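Local coordinates for topoisomerase I-like protein (Leishmania donovani, PDB 2B9S) that forms the large subunit of a heterodimeric type IB topoisomerase, which probably relaxes supercoiled DNA by transiently cutting and resealing one strand, at residues F155-P160 against A216-S221; V30-E35 against H201-V206; E57-M62 against G173-R178. All coordinates share one frame; numbering follows the deposited sequence.

Contact 1. Residues F155-P160 against A216-S221; sequences FRVEPP and AMWRDS. With nucleotides of chain C.
Val157 and Trp218 are the closest pair along the two backbones, their CA atoms standing 9.4 Å apart, and the CA atoms of Glu158 and Asp220 are 9.5 Å apart. Segment 155-160 is irregular loop, whereas 216-219 is a strand of the four-stranded mixed sheet, and no backbone hydrogen bond joins them. Trp218 contributes about half of the 149 Å² buried. Its CG sits between the backbone N and the carbonyl carbon (chi1 72°), a setting that sends the six-membered ring toward the loop. There Trp218 CH2 comes within 4.4 Å of Val157 CA and 4.5 Å of Val157 CG1, which lies over one face of the ring, a loose apolar approach. Glu158 comes to the ring edge instead, its CG in plane and 3.9 Å from Trp218 CZ2, and the carboxylate is turned 82° from the indole. Beyond the ring the extended Glu158 chain runs alongside nucleotide DT12 of chain C, where OE2 lies 3.4 Å from the sugar atom C2'. Next to it, Pro159 CD is 3.3 Å from DT12 OP1 of chain C. The buried Glu158 carboxylate is satisfied by two salt bridges, OE1 to Lys176 and OE2 to Lys227. Asp220 places a second carboxylate nearby, its OD1 4.9 Å from Glu158 OE1; the lysines probably offset this like charge as well as the DNA backbone, stabilising the ionised form of Glu158.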
# COMPACT_ATOMS: atom_id res chain seq x y z
N PHE D 155 6.44 -14.45 2.26
CA PHE D 155 7.65 -15.25 2.55
C PHE D 155 8.61 -15.39 1.36
O PHE D 155 9.78 -15.72 1.54
CB PHE D 155 7.27 -16.64 3.07
CG PHE D 155 6.40 -17.42 2.11
CD1 PHE D 155 5.01 -17.41 2.25
CD2 PHE D 155 6.98 -18.14 1.06
CE1 PHE D 155 4.22 -18.13 1.36
CE2 PHE D 155 6.20 -18.84 0.16
CZ PHE D 155 4.82 -18.85 0.30
N ARG D 156 8.12 -15.16 0.15
CA ARG D 156 8.99 -15.15 -1.04
C ARG D 156 9.70 -13.81 -1.18
O ARG D 156 9.06 -12.80 -1.48
CB ARG D 156 8.19 -15.40 -2.32
CG ARG D 156 7.69 -16.79 -2.46
CD ARG D 156 7.13 -16.99 -3.85
NE ARG D 156 5.88 -17.73 -3.75
CZ ARG D 156 5.77 -19.04 -3.96
NH1 ARG D 156 6.85 -19.75 -4.32
NH2 ARG D 156 4.58 -19.62 -3.84
N VAL D 157 11.01 -13.82 -0.98
CA VAL D 157 11.86 -12.65 -1.12
C VAL D 157 11.72 -12.06 -2.54
O VAL D 157 11.73 -12.80 -3.54
CB VAL D 157 13.35 -12.98 -0.84
CG1 VAL D 157 14.23 -11.74 -1.00
CG2 VAL D 157 13.51 -13.55 0.55
N GLU D 158 11.57 -10.74 -2.59
CA GLU D 158 11.38 -10.01 -3.85
C GLU D 158 12.54 -10.32 -4.77
O GLU D 158 13.71 -10.16 -4.35
CB GLU D 158 11.33 -8.50 -3.61
CG GLU D 158 10.11 -8.07 -2.84
CD GLU D 158 10.05 -6.56 -2.62
OE1 GLU D 158 10.69 -5.80 -3.38
OE2 GLU D 158 9.36 -6.14 -1.67
N PRO D 159 12.24 -10.78 -6.00
CA PRO D 159 13.32 -10.92 -6.96
C PRO D 159 13.85 -9.56 -7.46
O PRO D 159 13.13 -8.55 -7.41
CB PRO D 159 12.70 -11.76 -8.10
CG PRO D 159 11.22 -11.61 -7.95
CD PRO D 159 10.94 -11.25 -6.53
N PRO D 160 15.11 -9.53 -7.90
CA PRO D 160 15.69 -8.31 -8.45
C PRO D 160 14.93 -7.80 -9.69
O PRO D 160 14.29 -8.58 -10.42
CB PRO D 160 17.12 -8.70 -8.82
CG PRO D 160 17.19 -10.23 -8.73
CD PRO D 160 16.06 -10.66 -7.86
N ALA D 216 10.92 -11.41 9.33
CA ALA D 216 12.17 -11.10 8.65
C ALA D 216 12.12 -9.68 8.07
O ALA D 216 11.03 -9.14 7.83
CB ALA D 216 12.48 -12.16 7.56
N MET D 217 13.30 -9.10 7.85
CA MET D 217 13.44 -7.71 7.38
C MET D 217 14.70 -7.61 6.54
O MET D 217 15.70 -8.25 6.83
CB MET D 217 13.52 -6.75 8.58
CG MET D 217 13.67 -5.24 8.26
SD MET D 217 15.37 -4.64 7.90
CE MET D 217 16.14 -4.73 9.51
N TRP D 218 14.63 -6.83 5.46
CA TRP D 218 15.83 -6.42 4.75
C TRP D 218 15.69 -4.97 4.31
O TRP D 218 14.60 -4.38 4.33
CB TRP D 218 16.16 -7.34 3.58
CG TRP D 218 15.25 -7.21 2.43
CD1 TRP D 218 15.41 -6.37 1.35
CD2 TRP D 218 14.02 -7.91 2.21
NE1 TRP D 218 14.36 -6.51 0.49
CE2 TRP D 218 13.48 -7.44 0.99
CE3 TRP D 218 13.32 -8.90 2.94
CZ2 TRP D 218 12.27 -7.93 0.46
CZ3 TRP D 218 12.10 -9.38 2.41
CH2 TRP D 218 11.60 -8.88 1.18
N ARG D 219 16.80 -4.38 3.93
CA ARG D 219 16.79 -3.01 3.48
C ARG D 219 16.90 -3.01 1.95
O ARG D 219 17.83 -3.58 1.37
CB ARG D 219 17.92 -2.26 4.17
CG ARG D 219 17.91 -0.77 3.97
CD ARG D 219 18.91 -0.10 4.90
NE ARG D 219 18.53 -0.23 6.31
CZ ARG D 219 17.73 0.63 6.94
NH1 ARG D 219 17.22 1.68 6.27
NH2 ARG D 219 17.43 0.45 8.23
N ASP D 220 15.90 -2.42 1.30
CA ASP D 220 15.78 -2.41 -0.16
C ASP D 220 16.78 -1.44 -0.82
O ASP D 220 17.00 -0.35 -0.32
CB ASP D 220 14.32 -2.11 -0.54
CG ASP D 220 14.17 -1.46 -1.90
OD1 ASP D 220 13.95 -2.21 -2.86
OD2 ASP D 220 14.24 -0.20 -1.98
N SER D 221 17.40 -1.85 -1.93
CA SER D 221 18.51 -1.09 -2.52
C SER D 221 18.14 0.18 -3.29
O SER D 221 18.99 1.05 -3.47
CB SER D 221 19.36 -1.99 -3.41
OG SER D 221 18.63 -2.40 -4.55
P DT C 12 7.49 -8.89 -5.84
OP1 DT C 12 8.63 -8.91 -6.78
OP2 DT C 12 7.55 -9.69 -4.59
O5' DT C 12 7.24 -7.36 -5.46
C5' DT C 12 7.17 -6.31 -6.46
C4' DT C 12 6.71 -5.04 -5.79
O4' DT C 12 5.35 -5.24 -5.33
C3' DT C 12 7.47 -4.55 -4.55
O3' DT C 12 7.52 -3.10 -4.56
C2' DT C 12 6.60 -4.98 -3.36
C1' DT C 12 5.28 -4.68 -4.05
N1 DT C 12 4.09 -5.04 -3.26
C2 DT C 12 2.95 -4.29 -3.43
O2 DT C 12 2.87 -3.39 -4.24
N3 DT C 12 1.92 -4.66 -2.60
C4 DT C 12 1.94 -5.66 -1.65
O4 DT C 12 0.97 -5.90 -0.95
C5 DT C 12 3.16 -6.39 -1.51
C7 DT C 12 3.27 -7.58 -0.61
C6 DT C 12 4.17 -6.04 -2.30

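Contact 2. Residues V30-E35 against H201-V206; sequences VLFPPE and HKWAAV
Phe32 meets Trp203 with its outer edge in an apolar contact between aromatic side chains. Phe32 CZ lies 3.8 Å from Trp203 CZ3, close to the plane of the phenyl ring, and Phe32 CE2 is 4.0 Å from Trp203 CH2, so two neighbouring atoms of each ring share the approach. Relative to the indole plane the phenyl group arrives obliquely. The aliphatic part is a single approach: Val30 CG2 comes within 4.1 Å of Trp203 CH2, again obliquely to the indole, as the two side chains run alongside one another with opposite sense. Backbones stay distant, with 11.1 Å between the CA atoms of Val30 and Trp203, and no hydrogen bond crosses the contact. Polar bonding belongs to the indole's other end, where Trp203 NE1 donates to the carbonyl oxygen of Pro195. Ile186 of strand 185-187 and Pro197 also touch the Trp203 side chain. The contact therefore packs the loop between strands 25-26 and 43-45 against the approach to strand 205-207, an outermost strand of the mixed sheet. With just 93 Å² buried in total and every cross-segment approach apolar, cohesion here probably rests on dispersion and exclusion of water; the NE1 bond probably limits the rotation of the indole that both loop residues meet.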
# COMPACT_ATOMS: atom_id res chain seq x y z
N VAL D 30 12.59 -17.60 4.95
CA VAL D 30 12.14 -17.04 3.68
C VAL D 30 12.49 -17.90 2.47
O VAL D 30 13.48 -18.62 2.50
CB VAL D 30 12.71 -15.61 3.48
CG1 VAL D 30 12.12 -14.66 4.54
CG2 VAL D 30 14.25 -15.61 3.53
N LEU D 31 11.67 -17.82 1.42
CA LEU D 31 11.96 -18.51 0.17
C LEU D 31 12.66 -17.54 -0.81
O LEU D 31 12.07 -16.55 -1.25
CB LEU D 31 10.68 -19.13 -0.43
CG LEU D 31 10.75 -19.97 -1.73
CD1 LEU D 31 11.81 -21.07 -1.69
CD2 LEU D 31 9.41 -20.57 -2.13
N PHE D 32 13.92 -17.84 -1.10
CA PHE D 32 14.74 -17.07 -2.03
C PHE D 32 14.43 -17.48 -3.47
O PHE D 32 14.36 -18.68 -3.75
CB PHE D 32 16.23 -17.36 -1.78
CG PHE D 32 16.76 -16.80 -0.50
CD1 PHE D 32 17.20 -15.48 -0.43
CD2 PHE D 32 16.86 -17.60 0.64
CE1 PHE D 32 17.71 -14.95 0.76
CE2 PHE D 32 17.37 -17.08 1.83
CZ PHE D 32 17.79 -15.76 1.89
N PRO D 33 14.25 -16.50 -4.39
CA PRO D 33 14.05 -16.87 -5.80
C PRO D 33 15.25 -17.66 -6.35
O PRO D 33 16.35 -17.57 -5.79
CB PRO D 33 13.91 -15.50 -6.51
CG PRO D 33 14.46 -14.51 -5.56
CD PRO D 33 14.21 -15.03 -4.20
N PRO D 34 15.05 -18.42 -7.45
CA PRO D 34 16.17 -19.19 -8.04
C PRO D 34 17.35 -18.32 -8.47
O PRO D 34 17.16 -17.19 -8.90
CB PRO D 34 15.55 -19.87 -9.27
CG PRO D 34 14.07 -19.82 -9.05
CD PRO D 34 13.80 -18.59 -8.22
N GLU D 35 18.56 -18.85 -8.35
CA GLU D 35 19.76 -18.19 -8.86
C GLU D 35 19.62 -17.88 -10.37
O GLU D 35 18.95 -18.62 -11.10
CB GLU D 35 20.99 -19.08 -8.58
N HIS D 201 26.20 -19.23 3.28
CA HIS D 201 25.77 -17.87 3.62
C HIS D 201 25.35 -17.81 5.09
O HIS D 201 25.19 -18.85 5.72
CB HIS D 201 24.64 -17.41 2.69
CG HIS D 201 25.07 -17.25 1.27
ND1 HIS D 201 25.57 -16.06 0.77
CD2 HIS D 201 25.08 -18.12 0.23
CE1 HIS D 201 25.87 -16.21 -0.50
NE2 HIS D 201 25.59 -17.46 -0.86
N LYS D 202 25.22 -16.59 5.62
CA LYS D 202 24.65 -16.37 6.96
C LYS D 202 23.58 -15.26 6.91
O LYS D 202 23.50 -14.51 5.95
CB LYS D 202 25.75 -16.01 7.96
CG LYS D 202 26.88 -15.23 7.33
CD LYS D 202 27.48 -14.15 8.21
CE LYS D 202 28.15 -13.12 7.29
NZ LYS D 202 29.03 -12.15 8.01
N TRP D 203 22.76 -15.18 7.95
CA TRP D 203 21.81 -14.08 8.14
C TRP D 203 22.56 -12.81 8.56
O TRP D 203 23.70 -12.89 9.03
CB TRP D 203 20.77 -14.45 9.20
CG TRP D 203 19.93 -15.67 8.88
CD1 TRP D 203 19.81 -16.79 9.65
CD2 TRP D 203 19.09 -15.88 7.73
NE1 TRP D 203 18.95 -17.69 9.05
CE2 TRP D 203 18.50 -17.15 7.87
CE3 TRP D 203 18.78 -15.10 6.60
CZ2 TRP D 203 17.62 -17.68 6.92
CZ3 TRP D 203 17.92 -15.62 5.66
CH2 TRP D 203 17.33 -16.90 5.83
N ALA D 204 21.93 -11.64 8.40
CA ALA D 204 22.50 -10.38 8.91
C ALA D 204 22.60 -10.45 10.43
O ALA D 204 23.60 -10.03 11.01
CB ALA D 204 21.63 -9.18 8.51
N ALA D 205 21.55 -10.99 11.03
CA ALA D 205 21.34 -10.97 12.46
C ALA D 205 20.13 -11.85 12.76
O ALA D 205 19.27 -12.05 11.90
CB ALA D 205 21.11 -9.53 12.97
N VAL D 206 20.10 -12.40 13.97
CA VAL D 206 18.94 -13.15 14.48
C VAL D 206 18.60 -12.46 15.79
O VAL D 206 19.45 -12.27 16.64
CB VAL D 206 19.24 -14.67 14.67
CG1 VAL D 206 18.04 -15.42 15.21
CG2 VAL D 206 19.69 -15.32 13.35

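Contact 3. Residues E57-M62 against G173-R178. With nucleotides of chain C.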
# COMPACT_ATOMS: atom_id res chain seq x y z
N GLU D 57 24.36 -9.55 -18.05
CA GLU D 57 23.36 -10.13 -18.91
C GLU D 57 21.99 -10.15 -18.25
O GLU D 57 20.96 -9.97 -18.92
CB GLU D 57 23.77 -11.56 -19.30
CG GLU D 57 22.72 -12.24 -20.14
CD GLU D 57 22.89 -13.74 -20.23
OE1 GLU D 57 23.80 -14.22 -20.95
OE2 GLU D 57 22.08 -14.44 -19.60
N GLU D 58 21.98 -10.42 -16.95
CA GLU D 58 20.74 -10.47 -16.20
C GLU D 58 20.05 -9.10 -16.22
O GLU D 58 18.84 -9.03 -16.43
CB GLU D 58 21.02 -10.91 -14.76
CG GLU D 58 19.79 -10.90 -13.86
CD GLU D 58 20.08 -11.26 -12.42
OE1 GLU D 58 21.23 -11.04 -11.95
OE2 GLU D 58 19.14 -11.72 -11.75
N VAL D 59 20.83 -8.04 -15.99
CA VAL D 59 20.31 -6.68 -15.96
C VAL D 59 19.90 -6.15 -17.35
O VAL D 59 18.86 -5.51 -17.49
CB VAL D 59 21.28 -5.74 -15.19
CG1 VAL D 59 20.78 -4.28 -15.18
CG2 VAL D 59 21.42 -6.23 -13.75
N ALA D 60 20.70 -6.45 -18.37
CA ALA D 60 20.33 -6.23 -19.78
C ALA D 60 18.99 -6.89 -20.14
O ALA D 60 18.17 -6.30 -20.83
CB ALA D 60 21.45 -6.74 -20.73
N THR D 61 18.79 -8.12 -19.68
CA THR D 61 17.60 -8.92 -19.99
C THR D 61 16.37 -8.29 -19.35
O THR D 61 15.29 -8.35 -19.91
CB THR D 61 17.78 -10.44 -19.55
OG1 THR D 61 18.95 -10.99 -20.17
CG2 THR D 61 16.57 -11.31 -19.92
N MET D 62 16.53 -7.74 -18.16
CA MET D 62 15.44 -7.08 -17.43
C MET D 62 14.77 -5.96 -18.26
O MET D 62 13.55 -5.90 -18.37
CB MET D 62 15.97 -6.50 -16.12
CG MET D 62 16.14 -7.48 -15.00
SD MET D 62 17.03 -6.69 -13.65
CE MET D 62 17.38 -8.18 -12.68
N GLY D 173 13.19 2.71 -13.12
CA GLY D 173 14.24 2.09 -13.94
C GLY D 173 15.48 1.68 -13.18
O GLY D 173 16.25 0.87 -13.66
N LYS D 174 15.69 2.27 -12.00
CA LYS D 174 16.83 1.91 -11.17
C LYS D 174 16.79 0.42 -10.74
O LYS D 174 15.71 -0.15 -10.50
CB LYS D 174 16.88 2.81 -9.94
CG LYS D 174 18.11 2.61 -9.04
CD LYS D 174 17.96 3.50 -7.85
CE LYS D 174 19.28 3.92 -7.29
NZ LYS D 174 19.72 3.03 -6.22
N LEU D 175 17.97 -0.20 -10.67
CA LEU D 175 18.06 -1.60 -10.27
C LEU D 175 17.78 -1.83 -8.77
O LEU D 175 18.44 -1.24 -7.90
CB LEU D 175 19.39 -2.25 -10.70
CG LEU D 175 19.69 -3.73 -10.37
CD1 LEU D 175 18.73 -4.68 -11.04
CD2 LEU D 175 21.15 -4.11 -10.72
N LYS D 176 16.79 -2.68 -8.53
CA LYS D 176 16.55 -3.26 -7.23
C LYS D 176 17.36 -4.57 -7.20
O LYS D 176 17.01 -5.53 -7.89
CB LYS D 176 15.05 -3.54 -7.07
CG LYS D 176 14.57 -3.68 -5.64
CD LYS D 176 13.51 -4.77 -5.48
CE LYS D 176 12.32 -4.62 -6.37
NZ LYS D 176 11.13 -5.38 -5.91
N VAL D 177 18.45 -4.59 -6.45
CA VAL D 177 19.37 -5.73 -6.48
C VAL D 177 18.85 -6.97 -5.73
O VAL D 177 17.91 -6.88 -4.90
CB VAL D 177 20.83 -5.38 -6.07
CG1 VAL D 177 21.35 -4.18 -6.87
CG2 VAL D 177 20.97 -5.15 -4.54
N ARG D 178 19.45 -8.11 -6.06
CA ARG D 178 19.17 -9.39 -5.40
C ARG D 178 19.47 -9.32 -3.91
O ARG D 178 20.56 -8.93 -3.51
CB ARG D 178 19.99 -10.53 -6.03
CG ARG D 178 19.51 -11.93 -5.61
CD ARG D 178 20.18 -13.03 -6.42
NE ARG D 178 19.77 -13.05 -7.83
CZ ARG D 178 18.77 -13.75 -8.35
NH1 ARG D 178 17.98 -14.53 -7.61
NH2 ARG D 178 18.54 -13.67 -9.65
P DA C 13 8.83 -2.33 -4.99
OP1 DA C 13 9.45 -2.97 -6.16
OP2 DA C 13 9.61 -2.10 -3.79
O5' DA C 13 8.20 -0.91 -5.43
C5' DA C 13 7.21 -0.81 -6.46
C4' DA C 13 6.15 0.17 -6.03
O4' DA C 13 5.21 -0.44 -5.11
C3' DA C 13 6.68 1.40 -5.29
O3' DA C 13 6.06 2.48 -5.93
C2' DA C 13 6.28 1.18 -3.80
C1' DA C 13 4.99 0.39 -3.97
N9 DA C 13 4.68 -0.50 -2.85
C8 DA C 13 5.51 -1.50 -2.39
N7 DA C 13 5.03 -2.15 -1.37
C5 DA C 13 3.78 -1.57 -1.17
C6 DA C 13 2.76 -1.82 -0.22
N6 DA C 13 2.83 -2.80 0.69
N1 DA C 13 1.65 -1.05 -0.25
C2 DA C 13 1.55 -0.08 -1.19
N3 DA C 13 2.45 0.25 -2.13
C4 DA C 13 3.55 -0.53 -2.07
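Leu175 meets Val59 and Met62 of helix 54-64 with different methyl groups. Its CD2 approaches Val59 CG2 tip to tip at 3.7 Å, while its CD1 lies 3.7 Å from Met62 SD, Met62 lying across Leu175. With CG opposite the backbone N, chi1 sends the branch point out toward the helix, and chi2 of 63° splits the methyls between Val59 and Met62. Leu175 has 63 Å² buried by this contact, about twice the share of Val59, and Val59 is also packed by Trp85 and Ile88 of helix 75-89. Strand 175-176 pairs antiparallel with 161-162 in a small two-stranded sheet of the DNA-binding fragment, and the contact lays one helical turn against it. Next along the strand, Lys176 leads away from the helix to the DNA, its NZ donating to DA13 OP1 of chain C at 2.9 Å. The remaining link is ionic. Arg178 NH2 donates to Glu58 OE2 at 2.9 Å, with an N-H...O angle of 145°. OE2 is met on its syn side by a donor somewhat out of the carboxylate plane, and the carboxylate and guanidinium planes are inclined by 23°. Glu58 reaches this position as an extended chain, whereas Arg178 bends at chi3 to bring NH2 to it.

Overall arrangement
All three contacts join parts of the DNA-binding fragment. Contacts 1 and 2 have centres about 9 Å apart and reach the same mixed sheet; their loops are probably hydrogen-bonded, Phe155 O to Leu31 N at 2.8 Å and Val157 N to Leu31 O at 2.9 Å. Contact 3 is centred about 15 Å from contact 1 and joins it through Glu158 OE1 and Lys176 NZ, a 2.6 Å salt bridge. Between contacts 2 and 3, Arg178 NH1 lies 3.1 Å from Pro34 O, a weak hydrogen bond. None of the vanadate-pocket residues Arg290, Lys328, Arg386 and His429 lies in these segments; contacts 1 and 3 touch DT12 and DA13 of chain C, while contact 2 stays about 8 Å from the nucleic acid at its nearest atom.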